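Local structure of DMATS type aromatic prenyltransferase (Micromonospora olivasterospora, 6ZRY) at residues A[60-65]-A[326-331]; A[74-79]-A[342-347]; A[278-283]-A[292-297]. The protein probably transfers a dimethylallyl group to C6 of the indole ring of tryptophan, as an aromatic prenyltransferase with the ABBA-barrel fold. All blocks are in the same frame, centred on the assembly; numbering follows the deposited sequence. Where two conformers were deposited one is given.

Contacts 1 and 2 lie in one antiparallel sheet, their centres about 4 Å apart, and each joins strands separated by an intervening one: 341-346 stands between the strands of contact 1, and 61-68 between those of contact 2. Along the chain their segments alternate (60-65, 74-79, 326-331, 342-347), so the two pairs interlock where an N-terminal hairpin and a C-terminal hairpin meet and close the barrel. Contact 3, about 12 Å from contact 1 and about 15 Å from contact 2 between centres, comes between these hairpins in sequence and ties the loop after strand 273-278 to helix 287-300, outside the sheet. Contacts 1 and 3 meet at the bound tryptophan through Glu-62, His-329 and Arg-281.

Contact 1 (A[60-65]-A[326-331]); sequences PVEFSI and LIAHVS. With TRP (tryptophan), chain C.
Glu-62 and Ala-328 are the closest backbone positions of the two segments, yet their CA atoms stand 8.9 Å apart, because strand 341-346 pairs antiparallel with both strands and separates them. Side chains alone therefore make the contact. Glu-62 reaches across with CG anti to its backbone N (chi1 180°) and an extended chain, and the turn at chi3 (-93°) sends the two carboxylate oxygens to different tasks. OE1 rests 3.6 Å from CB of Ala-328 and meets the imidazole of His-329 at its edge, near the ring plane, 3.9 Å from CD2. OE2 accepts the indole N-H of the bound tryptophan, NE1 to OE2 2.7 Å, with an N-H...O angle of 151°. One water completes the link between the segments: it donates to Glu-62 OE1 at 2.7 Å, accepts from the tryptophan N at 2.8 Å, and is hydrogen-bonded to His-329 NE2 at 2.9 Å. The imidazole also presents a face to the substrate, with tryptophan CZ2 3.5 Å above the plane and over the ring centre. Replacing His-329 by an alanine would probably leave the water without one of its partners and open a gap over the indole, setting the substrate freer to shift. Glu-62 thus holds the indole N-H and His-329 lies over the indole face, within the barrel of an ABBA prenyltransferase, and a glutamate accepting the indole N-H is a feature of tryptophan binding in the DMATS family.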
loop_
_atom_site.group_PDB
_atom_site.type_symbol
_atom_site.label_atom_id
_atom_site.label_comp_id
_atom_site.label_asym_id
_atom_site.label_seq_id
_atom_site.Cartn_x
_atom_site.Cartn_y
_atom_site.Cartn_z
ATOM N N PRO A 60 4.429 7.581 -9.782
ATOM C CA PRO A 60 3.473 6.469 -9.773
ATOM C C PRO A 60 3.963 5.166 -9.128
ATOM O O PRO A 60 3.429 4.147 -9.408
ATOM C CB PRO A 60 3.198 6.273 -11.280
ATOM C CG PRO A 60 4.527 6.630 -11.930
ATOM C CD PRO A 60 5.074 7.772 -11.099
ATOM N N VAL A 61 4.941 5.265 -8.216
ATOM C CA VAL A 61 5.573 4.123 -7.508
ATOM C C VAL A 61 5.891 4.572 -6.067
ATOM O O VAL A 61 6.286 5.764 -5.880
ATOM C CB VAL A 61 6.828 3.616 -8.262
ATOM C CG1 VAL A 61 7.852 2.979 -7.326
ATOM C CG2 VAL A 61 6.459 2.651 -9.394
ATOM N N GLU A 62 5.708 3.667 -5.104
ATOM C CA GLU A 62 6.126 3.850 -3.684
ATOM C C GLU A 62 6.803 2.558 -3.241
ATOM O O GLU A 62 6.286 1.479 -3.554
ATOM C CB GLU A 62 4.934 4.158 -2.793
ATOM C CG GLU A 62 5.317 4.349 -1.344
ATOM C CD GLU A 62 4.151 4.698 -0.437
ATOM O OE1 GLU A 62 3.896 5.899 -0.214
ATOM O OE2 GLU A 62 3.495 3.754 0.008
ATOM N N PHE A 63 7.939 2.657 -2.575
ATOM C CA PHE A 63 8.695 1.514 -2.053
ATOM C C PHE A 63 8.241 1.243 -0.629
ATOM O O PHE A 63 7.737 2.149 0.006
ATOM C CB PHE A 63 10.189 1.817 -2.062
ATOM C CG PHE A 63 10.755 2.124 -3.425
ATOM C CD1 PHE A 63 10.882 1.121 -4.376
ATOM C CD2 PHE A 63 11.126 3.416 -3.762
ATOM C CE1 PHE A 63 11.410 1.394 -5.639
ATOM C CE2 PHE A 63 11.651 3.691 -5.018
ATOM C CZ PHE A 63 11.788 2.681 -5.958
ATOM N N SER A 64 8.441 0.030 -0.148
ATOM C CA SER A 64 8.323 -0.280 1.290
ATOM C C SER A 64 9.219 -1.433 1.647
ATOM O O SER A 64 9.556 -2.258 0.742
ATOM C CB SER A 64 6.872 -0.552 1.689
ATOM O OG SER A 64 6.324 -1.649 0.979
ATOM N N ILE A 65 9.616 -1.476 2.907
ATOM C CA ILE A 65 10.404 -2.568 3.479
ATOM C C ILE A 65 9.674 -3.063 4.733
ATOM O O ILE A 65 9.320 -2.256 5.569
ATOM C CB ILE A 65 11.867 -2.148 3.679
ATOM C CG1 ILE A 65 12.681 -3.281 4.286
ATOM C CG2 ILE A 65 12.004 -0.853 4.437
ATOM C CD1 ILE A 65 14.165 -3.178 3.968
ATOM N N LEU A 326 9.543 11.476 3.018
ATOM C CA LEU A 326 10.340 10.303 2.590
ATOM C C LEU A 326 9.741 9.082 3.269
ATOM O O LEU A 326 9.394 8.118 2.576
ATOM C CB LEU A 326 11.823 10.443 2.956
ATOM C CG LEU A 326 12.623 9.156 2.781
ATOM C CD1 LEU A 326 12.685 8.736 1.330
ATOM C CD2 LEU A 326 14.004 9.292 3.363
ATOM N N ILE A 327 9.599 9.137 4.592
ATOM C CA ILE A 327 8.888 8.081 5.347
ATOM C C ILE A 327 7.397 8.437 5.289
ATOM O O ILE A 327 6.953 9.281 6.047
ATOM C CB ILE A 327 9.437 7.931 6.774
ATOM C CG1 ILE A 327 10.953 7.732 6.759
ATOM C CG2 ILE A 327 8.719 6.790 7.488
ATOM C CD1 ILE A 327 11.586 7.669 8.123
ATOM N N ALA A 328 6.684 7.848 4.340
ATOM C CA ALA A 328 5.319 8.254 3.991
ATOM C C ALA A 328 4.313 7.674 5.001
ATOM O O ALA A 328 3.330 8.358 5.360
ATOM C CB ALA A 328 5.007 7.776 2.589
ATOM N N HIS A 329 4.539 6.444 5.375
ATOM C CA HIS A 329 3.691 5.647 6.282
ATOM C C HIS A 329 4.566 4.724 7.124
ATOM O O HIS A 329 5.692 4.374 6.701
ATOM C CB HIS A 329 2.681 4.786 5.532
ATOM C CG HIS A 329 1.860 5.486 4.521
ATOM N ND1 HIS A 329 0.601 5.932 4.801
ATOM C CD2 HIS A 329 2.085 5.772 3.219
ATOM C CE1 HIS A 329 0.073 6.479 3.698
ATOM N NE2 HIS A 329 0.970 6.406 2.724
ATOM N N VAL A 330 4.038 4.299 8.257
ATOM C CA VAL A 330 4.585 3.135 8.987
ATOM C C VAL A 330 3.405 2.306 9.457
ATOM O O VAL A 330 2.361 2.908 9.814
ATOM C CB VAL A 330 5.507 3.559 10.155
ATOM C CG1 VAL A 330 4.762 4.347 11.196
ATOM C CG2 VAL A 330 6.193 2.339 10.767
ATOM N N SER A 331 3.533 0.996 9.394
ATOM C CA SER A 331 2.410 0.084 9.660
ATOM C C SER A 331 2.827 -1.035 10.600
ATOM O O SER A 331 3.967 -1.463 10.583
ATOM C CB SER A 331 1.799 -0.456 8.364
ATOM O OG SER A 331 2.610 -1.498 7.816
HETATM N N TRP C . -0.367 7.990 -1.357
HETATM C CA TRP C . -1.745 7.475 -1.043
HETATM C C TRP C . -2.111 7.840 0.398
HETATM O O TRP C . -3.290 7.718 0.778
HETATM C CB TRP C . -1.848 5.958 -1.291
HETATM C CG TRP C . -0.958 5.116 -0.432
HETATM C CD1 TRP C . 0.361 4.820 -0.647
HETATM C CD2 TRP C . -1.326 4.439 0.785
HETATM N NE1 TRP C . 0.835 4.014 0.357
HETATM C CE2 TRP C . -0.176 3.753 1.242
HETATM C CE3 TRP C . -2.513 4.332 1.524
HETATM C CZ2 TRP C . -0.177 2.994 2.414
HETATM C CZ3 TRP C . -2.511 3.579 2.680
HETATM C CH2 TRP C . -1.361 2.915 3.112
HETATM O OXT TRP C . -1.241 8.267 1.189
HETATM O O HOH W 1 1.937 7.622 0.257
#

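Contact 2 (A[74-79]-A[342-347]); sequences TLRILG and TVYLSA
Arg-76 reaches Thr-342 and Tyr-344 by folding its chain twice, at chi2 (93°) and chi3 (49°), in the conformer described here; a second was also modelled, so its exact pose is not unique. These segments belong to the antiparallel sheet of the ABBA barrel, where strand 61-68 intervenes and leaves the nearest CA atoms, those of Arg-76 and Tyr-344, 9.1 Å apart. No hydrogen bond crosses between the two segments, and van der Waals contacts of a single guanidinium nitrogen carry the meeting. NH2 of Arg-76 lies 3.5 Å from CG2 of Thr-342, a methyl that sits anti to its own backbone N and comes from the opposite direction. The phenol of Tyr-344 meets the guanidinium at its edge, close to the guanidinium plane. The guanidinium and ring planes stand 74° apart. Polar ends are satisfied by neighbours: Arg-76 NE bonds to Ser-64 OG on the intervening strand, Thr-342 OG1 to Arg-333, and Tyr-344 OH to Ser-331 OG. That last bond ties the phenol to strand 327-333. The site borders the substrate pocket, since the Tyr-344 side chain is about 4 Å from the bound tryptophan at nearest atoms. A bound di(hydroxyethyl)ether, probably from the crystallisation liquor, comes to about 3 Å of the Arg-76 side chain at nearest atoms. Arg-76 NH2 comes nearest the ring at Tyr-344 CE2, 3.5 Å away, and stays 3.6 Å from Tyr-344 OH.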
loop_
_atom_site.group_PDB
_atom_site.type_symbol
_atom_site.label_atom_id
_atom_site.label_comp_id
_atom_site.label_asym_id
_atom_site.label_seq_id
_atom_site.Cartn_x
_atom_site.Cartn_y
_atom_site.Cartn_z
ATOM N N THR A 74 11.153 -8.010 3.561
ATOM C CA THR A 74 10.415 -8.083 2.299
ATOM C C THR A 74 10.397 -6.683 1.666
ATOM O O THR A 74 9.975 -5.750 2.320
ATOM C CB THR A 74 9.016 -8.645 2.513
ATOM O OG1 THR A 74 9.117 -9.959 3.071
ATOM C CG2 THR A 74 8.223 -8.711 1.230
ATOM N N LEU A 75 10.800 -6.577 0.413
ATOM C CA LEU A 75 10.772 -5.297 -0.342
ATOM C C LEU A 75 9.540 -5.327 -1.245
ATOM O O LEU A 75 9.271 -6.370 -1.860
ATOM C CB LEU A 75 12.107 -5.212 -1.090
ATOM C CG LEU A 75 12.348 -4.087 -2.081
ATOM C CD1 LEU A 75 12.148 -2.718 -1.452
ATOM C CD2 LEU A 75 13.765 -4.218 -2.630
ATOM N N ARG A 76 8.795 -4.234 -1.304
ATOM C CA ARG A 76 7.612 -4.146 -2.185
ATOM C C ARG A 76 7.617 -2.814 -2.934
ATOM O O ARG A 76 8.190 -1.818 -2.423
ATOM C CB ARG A 76 6.327 -4.344 -1.383
ATOM C CG ARG A 76 6.347 -5.576 -0.492
ATOM C CD ARG A 76 6.825 -5.265 0.930
ATOM N NE ARG A 76 6.090 -4.117 1.441
ATOM C CZ ARG A 76 4.771 -4.122 1.737
ATOM N NH1 ARG A 76 4.063 -5.234 1.634
ATOM N NH2 ARG A 76 4.178 -3.015 2.160
ATOM N N ILE A 77 7.002 -2.826 -4.105
ATOM C CA ILE A 77 6.700 -1.623 -4.901
ATOM C C ILE A 77 5.199 -1.606 -5.092
ATOM O O ILE A 77 4.680 -2.614 -5.617
ATOM C CB ILE A 77 7.403 -1.641 -6.267
ATOM C CG1 ILE A 77 8.920 -1.614 -6.130
ATOM C CG2 ILE A 77 6.889 -0.483 -7.088
ATOM C CD1 ILE A 77 9.660 -2.003 -7.381
ATOM N N LEU A 78 4.555 -0.497 -4.755
ATOM C CA LEU A 78 3.157 -0.216 -5.127
ATOM C C LEU A 78 3.181 0.763 -6.286
ATOM O O LEU A 78 3.896 1.757 -6.194
ATOM C CB LEU A 78 2.420 0.367 -3.922
ATOM C CG LEU A 78 0.945 0.726 -4.143
ATOM C CD1 LEU A 78 0.096 -0.527 -4.267
ATOM C CD2 LEU A 78 0.435 1.572 -3.014
ATOM N N GLY A 79 2.408 0.541 -7.334
ATOM C CA GLY A 79 2.293 1.592 -8.349
ATOM C C GLY A 79 1.355 1.250 -9.462
ATOM O O GLY A 79 0.532 0.317 -9.307
ATOM N N THR A 342 6.244 -2.328 8.874
ATOM C CA THR A 342 6.554 -1.942 7.474
ATOM C C THR A 342 6.774 -0.437 7.388
ATOM O O THR A 342 6.028 0.312 7.973
ATOM C CB THR A 342 5.482 -2.419 6.492
ATOM O OG1 THR A 342 5.319 -3.826 6.680
ATOM C CG2 THR A 342 5.845 -2.127 5.057
ATOM N N VAL A 343 7.801 -0.039 6.665
ATOM C CA VAL A 343 8.178 1.378 6.476
ATOM C C VAL A 343 8.010 1.669 4.994
ATOM O O VAL A 343 8.504 0.882 4.183
ATOM C CB VAL A 343 9.623 1.636 6.964
ATOM C CG1 VAL A 343 9.963 3.110 6.912
ATOM C CG2 VAL A 343 9.832 1.089 8.375
ATOM N N TYR A 344 7.291 2.731 4.673
ATOM C CA TYR A 344 6.920 3.090 3.285
ATOM C C TYR A 344 7.805 4.268 2.923
ATOM O O TYR A 344 7.778 5.291 3.664
ATOM C CB TYR A 344 5.417 3.329 3.190
ATOM C CG TYR A 344 4.594 2.132 3.560
ATOM C CD1 TYR A 344 4.429 1.789 4.885
ATOM C CD2 TYR A 344 3.976 1.341 2.601
ATOM C CE1 TYR A 344 3.680 0.692 5.263
ATOM C CE2 TYR A 344 3.234 0.219 2.967
ATOM C CZ TYR A 344 3.067 -0.080 4.305
ATOM O OH TYR A 344 2.363 -1.168 4.729
ATOM N N LEU A 345 8.599 4.113 1.867
ATOM C CA LEU A 345 9.630 5.090 1.458
ATOM C C LEU A 345 9.299 5.685 0.082
ATOM O O LEU A 345 9.088 4.924 -0.890
ATOM C CB LEU A 345 10.983 4.377 1.462
ATOM C CG LEU A 345 11.442 3.853 2.817
ATOM C CD1 LEU A 345 12.726 3.030 2.670
ATOM C CD2 LEU A 345 11.665 4.993 3.790
ATOM N N SER A 346 9.219 7.008 0.021
ATOM C CA SER A 346 8.857 7.764 -1.185
ATOM C C SER A 346 10.047 7.877 -2.148
ATOM O O SER A 346 11.151 8.145 -1.717
ATOM C CB SER A 346 8.350 9.128 -0.822
ATOM O OG SER A 346 7.249 9.044 0.071
ATOM N N ALA A 347 9.788 7.750 -3.434
ATOM C CA ALA A 347 10.787 7.965 -4.494
ATOM C C ALA A 347 11.246 9.427 -4.525
ATOM O O ALA A 347 12.402 9.663 -4.838
ATOM C CB ALA A 347 10.196 7.544 -5.816
#

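Contact 3 (A[278-283]-A[292-297]); sequences VPIRSY and DRVAAL. With TRP (tryptophan), chain C.
The backbone oxygen of Tyr-283 is gripped by both terminal nitrogens of Arg-293: NH1 donates to Tyr-283 O at 2.9 Å, and NH2 adds a weak bond to the same atom at 3.2 Å. The pair fastens the loop that holds a short 3-10 turn, after an inverse gamma turn centred on Pro-279, to helix 287-300 on the outer helical layer of the ABBA barrel. Neither bond is ideal: the NH1 bond bends to 134° at the hydrogen, and its donor stands 55° out of the carbonyl plane. Arg-293 is shared, since NH1 also bonds Ala-246 O and NH2 forms a salt bridge with Glu-289. The Tyr-283 ring turns elsewhere, its OH to Arg-256 O and its ring edge-to-face with Phe-253.

Next to the polar bond, Ile-280 supplies the apolar part. Its CG1 is anti to the backbone N, which carries CD1 to the helix, 4.0 Å from CB of Arg-293 and 4.1 Å from CG2 of Val-294. The next residue, Arg-281, extends to the substrate pocket instead, with NE in a salt bridge to Asp-56 and NH1 bonded to Ala-328 O. These two partners probably help to orient the guanidinium, whose edge meets the tryptophan carboxylate, Arg-281 NH2 donating to OXT at 3.0 Å with an N-H...O angle of 162°.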
loop_
_atom_site.group_PDB
_atom_site.type_symbol
_atom_site.label_atom_id
_atom_site.label_comp_id
_atom_site.label_asym_id
_atom_site.label_seq_id
_atom_site.Cartn_x
_atom_site.Cartn_y
_atom_site.Cartn_z
ATOM N N VAL A 278 -0.171 4.229 9.800
ATOM C CA VAL A 278 -0.084 5.630 10.224
ATOM C C VAL A 278 0.640 6.413 9.135
ATOM O O VAL A 278 1.821 6.130 8.844
ATOM C CB VAL A 278 0.638 5.769 11.574
ATOM C CG1 VAL A 278 0.750 7.216 11.998
ATOM C CG2 VAL A 278 -0.044 4.935 12.656
ATOM N N PRO A 279 0.013 7.482 8.595
ATOM C CA PRO A 279 0.671 8.368 7.624
ATOM C C PRO A 279 1.543 9.372 8.386
ATOM O O PRO A 279 1.221 10.579 8.477
ATOM C CB PRO A 279 -0.511 8.996 6.914
ATOM C CG PRO A 279 -1.540 9.142 8.024
ATOM C CD PRO A 279 -1.374 7.903 8.863
ATOM N N ILE A 280 2.661 8.846 8.863
ATOM C CA ILE A 280 3.583 9.508 9.822
ATOM C C ILE A 280 4.060 10.838 9.267
ATOM O O ILE A 280 4.251 11.750 10.059
ATOM C CB ILE A 280 4.724 8.562 10.191
ATOM C CG1 ILE A 280 5.619 9.195 11.267
ATOM C CG2 ILE A 280 5.506 8.122 8.975
ATOM C CD1 ILE A 280 6.436 8.224 12.021
ATOM N N ARG A 281 4.183 10.980 7.934
ATOM C CA ARG A 281 4.643 12.237 7.284
ATOM C C ARG A 281 3.756 13.410 7.698
ATOM O O ARG A 281 4.231 14.567 7.640
ATOM C CB ARG A 281 4.627 12.120 5.759
ATOM C CG ARG A 281 3.232 11.965 5.142
ATOM C CD ARG A 281 3.434 11.707 3.669
ATOM N NE ARG A 281 2.272 11.627 2.824
ATOM C CZ ARG A 281 1.400 10.622 2.772
ATOM N NH1 ARG A 281 1.474 9.587 3.582
ATOM N NH2 ARG A 281 0.426 10.660 1.871
ATOM N N SER A 282 2.523 13.155 8.094
ATOM C CA SER A 282 1.535 14.215 8.454
ATOM C C SER A 282 1.729 14.667 9.918
ATOM O O SER A 282 1.156 15.684 10.286
ATOM C CB SER A 282 0.139 13.715 8.202
ATOM O OG SER A 282 -0.831 14.730 8.351
ATOM N N TYR A 283 2.521 13.952 10.715
ATOM C CA TYR A 283 2.567 14.110 12.193
ATOM C C TYR A 283 3.987 14.350 12.688
ATOM O O TYR A 283 4.208 14.201 13.884
ATOM C CB TYR A 283 1.875 12.894 12.822
ATOM C CG TYR A 283 0.431 12.808 12.399
ATOM C CD1 TYR A 283 -0.515 13.661 12.941
ATOM C CD2 TYR A 283 0.025 11.960 11.369
ATOM C CE1 TYR A 283 -1.843 13.624 12.549
ATOM C CE2 TYR A 283 -1.300 11.915 10.955
ATOM C CZ TYR A 283 -2.239 12.755 11.538
ATOM O OH TYR A 283 -3.546 12.727 11.126
ATOM N N ASP A 292 13.386 8.622 13.562
ATOM C CA ASP A 292 13.592 8.409 15.025
ATOM C C ASP A 292 12.399 7.664 15.618
ATOM O O ASP A 292 12.641 6.777 16.435
ATOM C CB ASP A 292 13.932 9.723 15.719
ATOM C CG ASP A 292 15.314 10.251 15.332
ATOM O OD1 ASP A 292 16.140 9.454 14.753
ATOM O OD2 ASP A 292 15.574 11.418 15.593
ATOM N N ARG A 293 11.170 7.982 15.213
ATOM C CA ARG A 293 9.969 7.308 15.734
ATOM C C ARG A 293 9.937 5.878 15.242
ATOM O O ARG A 293 9.628 4.990 16.018
ATOM C CB ARG A 293 8.703 8.039 15.316
ATOM C CG ARG A 293 8.608 9.432 15.885
ATOM C CD ARG A 293 7.233 9.984 15.719
ATOM N NE ARG A 293 7.132 11.355 16.174
ATOM C CZ ARG A 293 6.117 12.176 15.883
ATOM N NH1 ARG A 293 5.112 11.781 15.111
ATOM N NH2 ARG A 293 6.158 13.422 16.293
ATOM N N VAL A 294 10.199 5.669 13.967
ATOM C CA VAL A 294 10.144 4.327 13.372
ATOM C C VAL A 294 11.238 3.475 13.995
ATOM O O VAL A 294 10.968 2.361 14.327
ATOM C CB VAL A 294 10.257 4.383 11.844
ATOM C CG1 VAL A 294 10.359 2.982 11.259
ATOM C CG2 VAL A 294 9.084 5.147 11.240
ATOM N N ALA A 295 12.442 4.021 14.173
ATOM C CA ALA A 295 13.534 3.319 14.881
ATOM C C ALA A 295 13.094 2.908 16.292
ATOM O O ALA A 295 13.382 1.746 16.699
ATOM C CB ALA A 295 14.762 4.184 14.901
ATOM N N ALA A 296 12.408 3.770 17.019
ATOM C CA ALA A 296 11.899 3.437 18.380
ATOM C C ALA A 296 10.947 2.243 18.293
ATOM O O ALA A 296 10.982 1.337 19.180
ATOM C CB ALA A 296 11.245 4.645 19.006
ATOM N N LEU A 297 10.090 2.217 17.275
ATOM C CA LEU A 297 9.115 1.129 17.121
ATOM C C LEU A 297 9.863 -0.148 16.781
ATOM O O LEU A 297 9.565 -1.164 17.395
ATOM C CB LEU A 297 8.084 1.504 16.063
ATOM C CG LEU A 297 7.095 2.574 16.514
ATOM C CD1 LEU A 297 6.306 3.129 15.357
ATOM C CD2 LEU A 297 6.161 2.037 17.573
HETATM N N TRP C . -0.367 7.990 -1.357
HETATM C CA TRP C . -1.745 7.475 -1.043
HETATM C C TRP C . -2.111 7.840 0.398
HETATM O O TRP C . -3.290 7.718 0.778
HETATM C CB TRP C . -1.848 5.958 -1.291
HETATM C CG TRP C . -0.958 5.116 -0.432
HETATM C CD1 TRP C . 0.361 4.820 -0.647
HETATM C CD2 TRP C . -1.326 4.439 0.785
HETATM N NE1 TRP C . 0.835 4.014 0.357
HETATM C CE2 TRP C . -0.176 3.753 1.242
HETATM C CE3 TRP C . -2.513 4.332 1.524
HETATM C CZ2 TRP C . -0.177 2.994 2.414
HETATM C CZ3 TRP C . -2.511 3.579 2.680
HETATM C CH2 TRP C . -1.361 2.915 3.112
HETATM O OXT TRP C . -1.241 8.267 1.189
#